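Local coordinates for protein enoyl-CoA hydratase (Mycobacterium thermoresistibile, PDB 3T3W) that probably hydrates enoyl-CoA thioesters in lipid metabolism, as a member of the crotonase family that assembles from six chains, at residues P119-V124 with C139-A144. Numbering follows the deposited sequence.
Sequences PSIAAV and CDLIIA. With EDO (1,2-ethanediol), chain H.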
loop_
_atom_site.group_PDB
_atom_site.type_symbol
_atom_site.label_atom_id
_atom_site.label_comp_id
_atom_site.label_asym_id
_atom_site.label_seq_id
_atom_site.Cartn_x
_atom_site.Cartn_y
_atom_site.Cartn_z
ATOM N N PRO F 119 1.562 14.350 22.943
ATOM C CA PRO F 119 2.567 13.344 23.225
ATOM C C PRO F 119 2.220 12.503 24.431
ATOM O O PRO F 119 1.683 13.044 25.403
ATOM C CB PRO F 119 3.824 14.161 23.504
ATOM C CG PRO F 119 3.622 15.406 22.687
ATOM C CD PRO F 119 2.141 15.690 22.859
ATOM N N SER F 120 2.515 11.204 24.356
ATOM C CA SER F 120 2.311 10.286 25.473
ATOM C C SER F 120 3.533 9.428 25.694
ATOM O O SER F 120 4.245 9.030 24.754
ATOM C CB SER F 120 1.097 9.402 25.252
ATOM O OG SER F 120 1.240 8.638 24.036
ATOM N N ILE F 121 3.768 9.122 26.953
ATOM C CA ILE F 121 4.933 8.360 27.353
ATOM C C ILE F 121 4.498 7.264 28.309
ATOM O O ILE F 121 3.826 7.552 29.306
ATOM C CB ILE F 121 5.959 9.261 28.099
ATOM C CG1 ILE F 121 6.325 10.514 27.286
ATOM C CG2 ILE F 121 7.199 8.443 28.452
ATOM C CD1 ILE F 121 7.117 11.603 28.048
ATOM N N ALA F 122 4.842 6.010 28.019
ATOM C CA ALA F 122 4.644 4.905 28.974
ATOM C C ALA F 122 5.915 4.657 29.786
ATOM O O ALA F 122 7.013 4.609 29.209
ATOM C CB ALA F 122 4.237 3.613 28.242
ATOM N N ALA F 123 5.757 4.466 31.093
ATOM C CA ALA F 123 6.807 4.055 32.026
ATOM C C ALA F 123 6.547 2.608 32.407
ATOM O O ALA F 123 5.536 2.313 33.068
ATOM C CB ALA F 123 6.777 4.938 33.277
ATOM N N VAL F 124 7.412 1.709 31.951
ATOM C CA VAL F 124 7.173 0.280 32.101
ATOM C C VAL F 124 8.190 -0.366 33.033
ATOM O O VAL F 124 9.372 -0.399 32.762
ATOM C CB VAL F 124 7.152 -0.468 30.747
ATOM C CG1 VAL F 124 6.898 -1.977 30.953
ATOM C CG2 VAL F 124 6.122 0.157 29.820
ATOM N N CYS F 139 1.255 4.432 23.297
ATOM C CA CYS F 139 2.008 5.600 23.703
ATOM C C CYS F 139 3.090 5.903 22.659
ATOM O O CYS F 139 3.602 5.014 21.986
ATOM C CB CYS F 139 2.627 5.409 25.094
ATOM S SG CYS F 139 1.411 5.263 26.448
ATOM N N ASP F 140 3.429 7.170 22.538
ATOM C CA ASP F 140 4.431 7.604 21.600
ATOM C C ASP F 140 5.827 7.116 21.944
ATOM O O ASP F 140 6.564 6.703 21.048
ATOM C CB ASP F 140 4.424 9.125 21.455
ATOM C CG ASP F 140 3.119 9.636 20.882
ATOM O OD1 ASP F 140 2.689 9.090 19.829
ATOM O OD2 ASP F 140 2.506 10.515 21.528
ATOM N N LEU F 141 6.206 7.268 23.206
ATOM C CA LEU F 141 7.512 6.907 23.726
ATOM C C LEU F 141 7.338 5.901 24.857
ATOM O O LEU F 141 6.316 5.924 25.590
ATOM C CB LEU F 141 8.220 8.136 24.283
ATOM C CG LEU F 141 8.220 9.407 23.418
ATOM C CD1 LEU F 141 9.013 10.542 24.118
ATOM C CD2 LEU F 141 8.831 9.150 22.036
ATOM N N ILE F 142 8.303 4.992 24.962
ATOM C CA ILE F 142 8.361 4.041 26.094
ATOM C C ILE F 142 9.700 4.147 26.833
ATOM O O ILE F 142 10.785 4.058 26.222
ATOM C CB ILE F 142 8.085 2.594 25.676
ATOM C CG1 ILE F 142 6.708 2.451 24.973
ATOM C CG2 ILE F 142 8.177 1.676 26.922
ATOM C CD1 ILE F 142 6.435 1.069 24.363
ATOM N N ILE F 143 9.616 4.367 28.153
ATOM C CA ILE F 143 10.789 4.330 29.035
ATOM C C ILE F 143 10.621 3.060 29.876
ATOM O O ILE F 143 9.562 2.852 30.464
ATOM C CB ILE F 143 10.847 5.601 29.928
ATOM C CG1 ILE F 143 10.756 6.917 29.076
ATOM C CG2 ILE F 143 12.115 5.618 30.837
ATOM C CD1 ILE F 143 11.818 7.107 28.018
ATOM N N ALA F 144 11.629 2.190 29.896
ATOM C CA ALA F 144 11.559 0.933 30.616
ATOM C C ALA F 144 12.593 0.887 31.730
ATOM O O ALA F 144 13.757 1.284 31.559
ATOM C CB ALA F 144 11.765 -0.261 29.689
HETATM C C1 EDO H . 5.140 4.529 18.532
HETATM O O1 EDO H . 5.508 5.878 18.511
HETATM C C2 EDO H . 4.494 4.144 17.234
HETATM O O2 EDO H . 3.234 4.846 17.150
#
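P119 leads into the contact with its CA against the carboxylate of D140, 3.3 Å from OD2. D140 OD2 also accepts a hydrogen bond from S120 N at 2.9 Å. The N-H comes to the anti side of OD2, 21° out of the carboxylate plane. S120 answers with its hydroxyl. S120 OG stands between its own backbone N and carbonyl carbon (chi1 59°) and there accepts a hydrogen bond from D140 N at 3.0 Å. S120 and D140 thus grip each other through two bonds, each from a backbone N-H to a side-chain oxygen. The parallel ladder starts at S120 O, which takes L141 N in its carbonyl plane.

I121 shares a face of the sheet with L141 and I143. Its CG2 lies beside I143 CG1 at 3.9 Å, the two side chains pointing the same way; helix 206-217 packs on this face through T210. A122 N donates a hydrogen bond to L141 O, and A122 O accepts one from I143 N. Its CB turns to the other face and meets C139 SG at 3.7 Å. A123 adds a CA-H...O contact to I143 O. I143 O also accepts a hydrogen bond from V124 N at 2.9 Å, nearly in line with the C=O bond. V124 CG2 touches I142 CG2 at 3.9 Å, and C136 of helix 133-136 packs against both residues.

Strands 120-124 and 141-145 are neighbours in the central sheet of the crotonase fold, with strand 67-72 beyond the first. D140 also forms salt bridges: OD2 with K229, OD1 with K177 of the second subunit. These two lysines would be expected to keep the buried carboxylate ionised. Through S120 N and K177 of the second subunit, D140 ties the start of the strand pair to the subunit interface.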